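Local coordinates for D-alanyl-D-alanine carboxypeptidase (Penicillin binding protein) family protein (PDB 6OSU) that probably removes the terminal D-alanine from peptidoglycan precursor peptides as a serine-type D-Ala-D-Ala carboxypeptidase of the penicillin-binding protein family, at residues N115-M120 / I130-Y135; D121-N126 / V259-R264; N205-D210 / K254-V259. All coordinates share one frame; numbering follows the deposited sequence.

Contact 1 (N115-M120 / I130-Y135); sequences NLVTGM and IALAEY
Leu132 reaches from its helix into a group formed by Leu116, Val117 and Met120, and every contact between 115-120 and 130-135 but one is made on it. From CB, which points at the facing helix, the chain turns to put CG anti to the carbonyl carbon (chi1 -73°). CG lies 3.9 Å from CB of Leu116, and the two leucine side chains lie side by side, pointing opposite ways. CD2 of Leu132 stays with Leu116, 3.9 Å from its CD1. CD1 turns to the other side, 3.9 Å from Val117 CG2 and 3.6 Å from Met120 CE; the Leu132 and Val117 side chains lie roughly perpendicular. Met120 runs extended as far as its sulfur and bends only at chi3 (52°), which folds its methyl onto the leucine. The remaining touch is Leu116 CD1 on Ala131 CB, at 4.2 Å. All five residues are buried, and no hydrogen bond spans the pair. The axes of the two segments approach to 10.1 Å, their N-to-C directions 128° apart, bridged by these apolar side chains. Ile89 of strand 88-90 packs against both leucines, while helix 66-79 meets Val117 through Val74 and Met120 through Thr70, Ser71 and Lys67, the predicted proton acceptor.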
loop_
_atom_site.group_PDB
_atom_site.type_symbol
_atom_site.label_atom_id
_atom_site.label_comp_id
_atom_site.label_asym_id
_atom_site.label_seq_id
_atom_site.Cartn_x
_atom_site.Cartn_y
_atom_site.Cartn_z
ATOM N N ASN A 115 8.093 -19.804 6.238
ATOM C CA ASN A 115 7.587 -19.804 7.608
ATOM C C ASN A 115 8.018 -18.552 8.367
ATOM O O ASN A 115 7.209 -17.943 9.077
ATOM C CB ASN A 115 8.047 -21.059 8.344
ATOM C CG ASN A 115 7.306 -22.301 7.892
ATOM O OD1 ASN A 115 6.156 -22.230 7.460
ATOM N ND2 ASN A 115 7.960 -23.453 7.999
ATOM N N LEU A 116 9.290 -18.155 8.234
ATOM C CA LEU A 116 9.780 -16.977 8.949
ATOM C C LEU A 116 9.090 -15.707 8.468
ATOM O O LEU A 116 8.751 -14.836 9.277
ATOM C CB LEU A 116 11.295 -16.848 8.790
ATOM C CG LEU A 116 12.171 -17.848 9.542
ATOM C CD1 LEU A 116 13.638 -17.599 9.234
ATOM C CD2 LEU A 116 11.915 -17.761 11.037
ATOM N N VAL A 117 8.883 -15.578 7.156
ATOM C CA VAL A 117 8.204 -14.398 6.632
ATOM C C VAL A 117 6.753 -14.374 7.091
ATOM O O VAL A 117 6.208 -13.313 7.419
ATOM C CB VAL A 117 8.320 -14.348 5.098
ATOM C CG1 VAL A 117 7.444 -13.247 4.527
ATOM C CG2 VAL A 117 9.763 -14.134 4.691
ATOM N N THR A 118 6.104 -15.541 7.126
ATOM C CA THR A 118 4.741 -15.611 7.640
ATOM C C THR A 118 4.691 -15.184 9.103
ATOM O O THR A 118 3.804 -14.422 9.509
ATOM C CB THR A 118 4.181 -17.025 7.469
ATOM O OG1 THR A 118 4.366 -17.452 6.114
ATOM C CG2 THR A 118 2.694 -17.052 7.791
ATOM N N GLY A 119 5.643 -15.657 9.909
ATOM C CA GLY A 119 5.699 -15.225 11.294
ATOM C C GLY A 119 5.898 -13.727 11.420
ATOM O O GLY A 119 5.260 -13.072 12.248
ATOM N N MET A 120 6.767 -13.161 10.582
ATOM C CA MET A 120 7.048 -11.730 10.647
ATOM C C MET A 120 5.831 -10.904 10.243
ATOM O O MET A 120 5.467 -9.944 10.932
ATOM C CB MET A 120 8.248 -11.402 9.759
ATOM C CG MET A 120 8.588 -9.926 9.650
ATOM S SD MET A 120 10.082 -9.700 8.662
ATOM C CE MET A 120 9.672 -10.646 7.197
ATOM N N ILE A 130 14.413 -11.150 13.414
ATOM C CA ILE A 130 15.838 -11.134 13.723
ATOM C C ILE A 130 16.556 -12.273 13.009
ATOM O O ILE A 130 17.700 -12.119 12.563
ATOM C CB ILE A 130 16.046 -11.187 15.250
ATOM C CG1 ILE A 130 15.552 -9.891 15.895
ATOM C CG2 ILE A 130 17.506 -11.441 15.599
ATOM C CD1 ILE A 130 16.021 -8.640 15.175
ATOM N N ALA A 131 15.896 -13.428 12.879
ATOM C CA ALA A 131 16.528 -14.568 12.219
ATOM C C ALA A 131 16.741 -14.300 10.735
ATOM O O ALA A 131 17.766 -14.696 10.170
ATOM C CB ALA A 131 15.692 -15.830 12.426
ATOM N N LEU A 132 15.784 -13.632 10.085
ATOM C CA LEU A 132 15.969 -13.263 8.684
ATOM C C LEU A 132 17.045 -12.196 8.533
ATOM O O LEU A 132 17.848 -12.244 7.592
ATOM C CB LEU A 132 14.650 -12.774 8.086
ATOM C CG LEU A 132 13.586 -13.834 7.806
ATOM C CD1 LEU A 132 12.233 -13.180 7.563
ATOM C CD2 LEU A 132 13.993 -14.693 6.623
ATOM N N ALA A 133 17.080 -11.230 9.454
ATOM C CA ALA A 133 18.036 -10.134 9.352
ATOM C C ALA A 133 19.467 -10.629 9.525
ATOM O O ALA A 133 20.359 -10.254 8.756
ATOM C CB ALA A 133 17.708 -9.056 10.385
ATOM N N GLU A 134 19.704 -11.472 10.535
ATOM C CA GLU A 134 21.042 -12.014 10.749
ATOM C C GLU A 134 21.542 -12.788 9.535
ATOM O O GLU A 134 22.742 -12.771 9.240
ATOM C CB GLU A 134 21.058 -12.916 11.983
ATOM C CG GLU A 134 20.873 -12.191 13.309
ATOM C CD GLU A 134 20.988 -13.126 14.504
ATOM O OE1 GLU A 134 20.441 -14.249 14.444
ATOM O OE2 GLU A 134 21.639 -12.739 15.498
ATOM N N TYR A 135 20.643 -13.462 8.816
ATOM C CA TYR A 135 21.061 -14.293 7.693
ATOM C C TYR A 135 21.405 -13.452 6.469
ATOM O O TYR A 135 22.421 -13.691 5.806
ATOM C CB TYR A 135 19.962 -15.302 7.356
ATOM C CG TYR A 135 20.364 -16.300 6.298
ATOM C CD1 TYR A 135 20.988 -17.491 6.645
ATOM C CD2 TYR A 135 20.124 -16.052 4.953
ATOM C CE1 TYR A 135 21.360 -18.407 5.680
ATOM C CE2 TYR A 135 20.493 -16.964 3.981
ATOM C CZ TYR A 135 21.111 -18.139 4.350
ATOM O OH TYR A 135 21.479 -19.049 3.384
#

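Contact 2 (D121-N126 / V259-R264); sequences DVVSGN and VLQNNR
Helix 113-123 widens to a pi-type turn at 121-123 near its C-terminal end, where the CA atoms of Val122 and Asn263, the residue just after strand 258-262, are 4.9 Å apart. The carbonyl O of Val122 receives a CA-H...O contact from Asn263, 3.5 Å from CA and nearly straight (165° at the hydrogen); no conventional hydrogen bond joins the segments. Ser124 then takes positive phi (61°), and Gly125 occupies the N-cap position of helix 126-137. The Val122 side chain crosses that of Asn263 at about a right angle, CG1 resting 3.7 Å from Asn263 CB. Val123 lies across Gln261, both methyls against one side of it: CG2 is 3.7 Å from Gln261 CB, CG1 3.2 Å from NE2. With CG anti to the carbonyl carbon (chi1 -39°) and the chain extended beyond, Gln261 carries NE2 to the carbonyl O of Lys102, while Asn263 OD1 accepts from Asn265 N and its ND2 donates to Asp199 O. Ser124 OG bonds Ser64 OG and Lys278 NZ, and Asn126 OD1 bonds Lys67 NZ, consistent with an SxN motif beside the predicted active site. Strand 258-262 pairs with strand 201-205, whose Leu202 also touches Val123.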
loop_
_atom_site.group_PDB
_atom_site.type_symbol
_atom_site.label_atom_id
_atom_site.label_comp_id
_atom_site.label_asym_id
_atom_site.label_seq_id
_atom_site.Cartn_x
_atom_site.Cartn_y
_atom_site.Cartn_z
ATOM N N ASP A 121 5.179 -11.273 9.137
ATOM C CA ASP A 121 4.093 -10.462 8.592
ATOM C C ASP A 121 2.780 -10.662 9.342
ATOM O O ASP A 121 2.059 -9.693 9.605
ATOM C CB ASP A 121 3.894 -10.783 7.113
ATOM C CG ASP A 121 5.101 -10.431 6.269
ATOM O OD1 ASP A 121 5.957 -9.639 6.730
ATOM O OD2 ASP A 121 5.184 -10.936 5.129
ATOM N N VAL A 122 2.450 -11.904 9.682
ATOM C CA VAL A 122 1.133 -12.233 10.223
ATOM C C VAL A 122 1.114 -12.134 11.739
ATOM O O VAL A 122 0.153 -11.637 12.327
ATOM C CB VAL A 122 0.721 -13.641 9.752
ATOM C CG1 VAL A 122 -0.650 -14.010 10.292
ATOM C CG2 VAL A 122 0.762 -13.714 8.232
ATOM N N VAL A 123 2.178 -12.611 12.381
ATOM C CA VAL A 123 2.254 -12.687 13.834
ATOM C C VAL A 123 3.118 -11.572 14.418
ATOM O O VAL A 123 3.075 -11.336 15.636
ATOM C CB VAL A 123 2.747 -14.098 14.243
ATOM C CG1 VAL A 123 3.429 -14.131 15.613
ATOM C CG2 VAL A 123 1.580 -15.073 14.213
ATOM N N SER A 124 3.860 -10.847 13.582
ATOM C CA SER A 124 4.754 -9.781 14.028
ATOM C C SER A 124 5.840 -10.325 14.951
ATOM O O SER A 124 6.261 -9.660 15.904
ATOM C CB SER A 124 3.980 -8.641 14.704
ATOM O OG SER A 124 4.696 -7.425 14.625
ATOM N N GLY A 125 6.307 -11.537 14.658
ATOM C CA GLY A 125 7.269 -12.198 15.518
ATOM C C GLY A 125 8.635 -11.549 15.419
ATOM O O GLY A 125 9.212 -11.463 14.322
ATOM N N ASN A 126 9.175 -11.098 16.551
ATOM C CA ASN A 126 10.489 -10.466 16.525
ATOM C C ASN A 126 11.597 -11.495 16.316
ATOM O O ASN A 126 12.601 -11.207 15.654
ATOM C CB ASN A 126 10.714 -9.675 17.814
ATOM C CG ASN A 126 9.748 -8.522 17.960
ATOM O OD1 ASN A 126 9.476 -7.806 16.997
ATOM N ND2 ASN A 126 9.204 -8.349 19.159
ATOM N N VAL A 259 1.294 -23.580 18.662
ATOM C CA VAL A 259 0.932 -22.202 18.975
ATOM C C VAL A 259 0.018 -21.701 17.868
ATOM O O VAL A 259 0.316 -21.879 16.679
ATOM C CB VAL A 259 2.173 -21.304 19.117
ATOM C CG1 VAL A 259 1.755 -19.886 19.457
ATOM C CG2 VAL A 259 3.112 -21.856 20.180
ATOM N N LEU A 260 -1.096 -21.087 18.253
ATOM C CA LEU A 260 -2.108 -20.615 17.316
ATOM C C LEU A 260 -2.320 -19.128 17.540
ATOM O O LEU A 260 -2.676 -18.708 18.646
ATOM C CB LEU A 260 -3.419 -21.383 17.504
ATOM C CG LEU A 260 -3.294 -22.905 17.424
ATOM C CD1 LEU A 260 -4.115 -23.573 18.513
ATOM C CD2 LEU A 260 -3.716 -23.402 16.051
ATOM N N GLN A 261 -2.088 -18.330 16.500
ATOM C CA GLN A 261 -2.234 -16.887 16.595
ATOM C C GLN A 261 -2.963 -16.362 15.370
ATOM O O GLN A 261 -2.758 -16.851 14.255
ATOM C CB GLN A 261 -0.878 -16.182 16.713
ATOM C CG GLN A 261 0.131 -16.902 17.580
ATOM C CD GLN A 261 1.282 -16.009 17.979
ATOM O OE1 GLN A 261 1.075 -14.935 18.542
ATOM N NE2 GLN A 261 2.501 -16.441 17.684
ATOM N N ASN A 262 -3.812 -15.364 15.587
ATOM C CA ASN A 262 -4.474 -14.670 14.497
ATOM C C ASN A 262 -3.627 -13.500 14.020
ATOM O O ASN A 262 -2.825 -12.936 14.770
ATOM C CB ASN A 262 -5.847 -14.150 14.925
ATOM C CG ASN A 262 -6.824 -15.260 15.225
ATOM O OD1 ASN A 262 -7.300 -15.943 14.318
ATOM N ND2 ASN A 262 -7.143 -15.438 16.502
ATOM N N ASN A 263 -3.813 -13.143 12.753
ATOM C CA ASN A 263 -3.342 -11.856 12.271
ATOM C C ASN A 263 -4.109 -10.754 12.987
ATOM O O ASN A 263 -5.343 -10.749 12.998
ATOM C CB ASN A 263 -3.537 -11.755 10.758
ATOM C CG ASN A 263 -2.839 -10.549 10.148
ATOM O OD1 ASN A 263 -2.644 -9.524 10.801
ATOM N ND2 ASN A 263 -2.464 -10.671 8.882
ATOM N N ARG A 264 -3.378 -9.826 13.595
ATOM C CA ARG A 264 -3.999 -8.783 14.397
ATOM C C ARG A 264 -4.436 -7.583 13.576
ATOM O O ARG A 264 -4.841 -6.569 14.152
ATOM C CB ARG A 264 -3.058 -8.350 15.524
ATOM C CG ARG A 264 -3.073 -9.337 16.679
ATOM C CD ARG A 264 -2.290 -8.866 17.887
ATOM N NE ARG A 264 -2.778 -7.607 18.434
ATOM C CZ ARG A 264 -2.215 -6.998 19.470
ATOM N NH1 ARG A 264 -2.705 -5.853 19.928
ATOM N NH2 ARG A 264 -1.149 -7.538 20.043
#

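Contact 3 (N205-D210 / K254-V259); sequences NATKQD and KGDNFV
With CG of Asn205 anti to the backbone N (chi1 -171°), its amide is laid across the Phe258 ring, which chi1 of -90° turns under it. Asn205 CA sits over the ring centre in a CH-pi contact, 3.8 Å from the centroid, and the amide continues across the ring, ND2 reaching 3.3 Å from CZ with the two planes inclined at 36°. The same ND2 makes a weak hydrogen bond to Asp256 OD1. At the other end of the amide, OD1 accepts from Lys208 N at 3.2 Å, the donor standing above the carbonyl plane, and weakly from Thr207 N; the turn is thereby tied to its first residue. Across the segments, Thr207 OG1 accepts a nearly straight bond from Asn257 N at 2.9 Å, and Ala206 N donates to Asn257 O at 2.8 Å. Thr207 CG2 rests 3.4 Å from Asp256 OD1. Further rings, from Phe252 and Phe224, meet Phe258, so its aromatic packing extends beyond Asn205. Asn205 and Phe258 form an antiparallel non-hydrogen-bonded pair at the end of strand 201-205. The asparagine's bond from the backbone N three residues on is an Asx motif, and Gln209 and Asp210 both face Asn205: a beta-hairpin turn with a G1 bulge joins strands 201-205 and 210-212 and is held by the loop that leads into strand 258-262.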
loop_
_atom_site.group_PDB
_atom_site.type_symbol
_atom_site.label_atom_id
_atom_site.label_comp_id
_atom_site.label_asym_id
_atom_site.label_seq_id
_atom_site.Cartn_x
_atom_site.Cartn_y
_atom_site.Cartn_z
ATOM N N ASN A 205 3.468 -25.536 14.447
ATOM C CA ASN A 205 3.916 -26.705 15.205
ATOM C C ASN A 205 5.281 -26.373 15.793
ATOM O O ASN A 205 6.300 -26.442 15.103
ATOM C CB ASN A 205 3.980 -27.942 14.314
ATOM C CG ASN A 205 4.218 -29.225 15.102
ATOM O OD1 ASN A 205 4.772 -29.202 16.202
ATOM N ND2 ASN A 205 3.797 -30.353 14.535
ATOM N N ALA A 206 5.305 -26.012 17.078
ATOM C CA ALA A 206 6.568 -25.646 17.709
ATOM C C ALA A 206 7.476 -26.855 17.907
ATOM O O ALA A 206 8.699 -26.700 17.993
ATOM C CB ALA A 206 6.306 -24.952 19.044
ATOM N N THR A 207 6.905 -28.060 17.983
ATOM C CA THR A 207 7.727 -29.253 18.162
ATOM C C THR A 207 8.557 -29.537 16.915
ATOM O O THR A 207 9.786 -29.651 16.987
ATOM C CB THR A 207 6.846 -30.456 18.508
ATOM O OG1 THR A 207 6.278 -30.279 19.814
ATOM C CG2 THR A 207 7.662 -31.741 18.484
ATOM N N LYS A 208 7.902 -29.651 15.761
ATOM C CA LYS A 208 8.596 -29.877 14.500
ATOM C C LYS A 208 9.198 -28.609 13.913
ATOM O O LYS A 208 10.000 -28.705 12.977
ATOM C CB LYS A 208 7.639 -30.497 13.478
ATOM C CG LYS A 208 7.506 -32.008 13.567
ATOM C CD LYS A 208 6.094 -32.443 13.205
ATOM C CE LYS A 208 6.051 -33.881 12.713
ATOM N NZ LYS A 208 6.121 -33.950 11.225
ATOM N N GLN A 209 8.838 -27.438 14.438
ATOM C CA GLN A 209 9.244 -26.148 13.881
ATOM C C GLN A 209 8.818 -26.044 12.415
ATOM O O GLN A 209 9.630 -25.886 11.501
ATOM C CB GLN A 209 10.748 -25.925 14.054
ATOM C CG GLN A 209 11.186 -25.725 15.497
ATOM C CD GLN A 209 10.885 -24.331 16.006
ATOM O OE1 GLN A 209 11.594 -23.381 15.687
ATOM N NE2 GLN A 209 9.826 -24.201 16.800
ATOM N N ASP A 210 7.509 -26.161 12.214
ATOM C CA ASP A 210 6.898 -25.980 10.905
ATOM C C ASP A 210 5.434 -25.616 11.109
ATOM O O ASP A 210 4.879 -25.791 12.195
ATOM C CB ASP A 210 7.028 -27.235 10.037
ATOM C CG ASP A 210 6.796 -26.949 8.564
ATOM O OD1 ASP A 210 7.782 -26.929 7.798
ATOM O OD2 ASP A 210 5.632 -26.722 8.175
ATOM N N LYS A 254 0.378 -36.667 18.085
ATOM C CA LYS A 254 -0.139 -36.698 19.448
ATOM C C LYS A 254 0.950 -36.239 20.409
ATOM O O LYS A 254 1.990 -36.895 20.538
ATOM C CB LYS A 254 -0.641 -38.097 19.809
ATOM C CG LYS A 254 -1.891 -38.505 19.037
ATOM C CD LYS A 254 -2.542 -39.767 19.595
ATOM C CE LYS A 254 -1.988 -41.025 18.943
ATOM N NZ LYS A 254 -3.015 -42.102 18.889
ATOM N N GLY A 255 0.712 -35.111 21.079
ATOM C CA GLY A 255 1.656 -34.556 22.025
ATOM C C GLY A 255 2.498 -33.415 21.494
ATOM O O GLY A 255 3.224 -32.790 22.278
ATOM N N ASP A 256 2.426 -33.128 20.196
ATOM C CA ASP A 256 3.180 -32.021 19.623
ATOM C C ASP A 256 2.638 -30.684 20.113
ATOM O O ASP A 256 1.426 -30.485 20.215
ATOM C CB ASP A 256 3.127 -32.089 18.097
ATOM C CG ASP A 256 4.117 -33.084 17.524
ATOM O OD1 ASP A 256 4.937 -32.683 16.672
ATOM O OD2 ASP A 256 4.093 -34.260 17.948
ATOM N N ASN A 257 3.541 -29.761 20.420
ATOM C CA ASN A 257 3.148 -28.454 20.925
ATOM C C ASN A 257 2.827 -27.522 19.765
ATOM O O ASN A 257 3.632 -27.366 18.843
ATOM C CB ASN A 257 4.244 -27.848 21.797
ATOM C CG ASN A 257 3.857 -26.492 22.346
ATOM O OD1 ASN A 257 3.069 -26.395 23.285
ATOM N ND2 ASN A 257 4.411 -25.436 21.765
ATOM N N PHE A 258 1.658 -26.895 19.826
ATOM C CA PHE A 258 1.195 -25.991 18.784
ATOM C C PHE A 258 0.884 -24.625 19.374
ATOM O O PHE A 258 0.291 -24.522 20.454
ATOM C CB PHE A 258 -0.050 -26.543 18.089
ATOM C CG PHE A 258 0.246 -27.405 16.897
ATOM C CD1 PHE A 258 0.604 -28.732 17.054
ATOM C CD2 PHE A 258 0.149 -26.889 15.616
ATOM C CE1 PHE A 258 0.870 -29.529 15.957
ATOM C CE2 PHE A 258 0.412 -27.680 14.513
ATOM C CZ PHE A 258 0.770 -29.003 14.686
ATOM N N VAL A 259 1.294 -23.580 18.662
ATOM C CA VAL A 259 0.932 -22.202 18.975
ATOM C C VAL A 259 0.018 -21.701 17.868
ATOM O O VAL A 259 0.316 -21.879 16.679
ATOM C CB VAL A 259 2.173 -21.304 19.117
ATOM C CG1 VAL A 259 1.755 -19.886 19.457
ATOM C CG2 VAL A 259 3.112 -21.856 20.180
#

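Contact 1 is wholly buried and purely apolar, whereas contacts 2 and 3 are partly buried and bring in polar groups. Contacts 1 and 2 share helix 113-123: its middle packs on helix 126-137, its end on strand 258-262, and a probable hydrogen bond from Gly125 N to Gly119 O connects them. Contacts 2 and 3 share that strand and Val259, with contact 3 nested in the loop closed by contact 2. Chemistry changes along this path, from methyl packing, through valines set against amide side chains beside Ser124, a predicted active-site residue, to backbone and side-chain hydrogen bonds with a ring face in contact 3, away from the annotated sites.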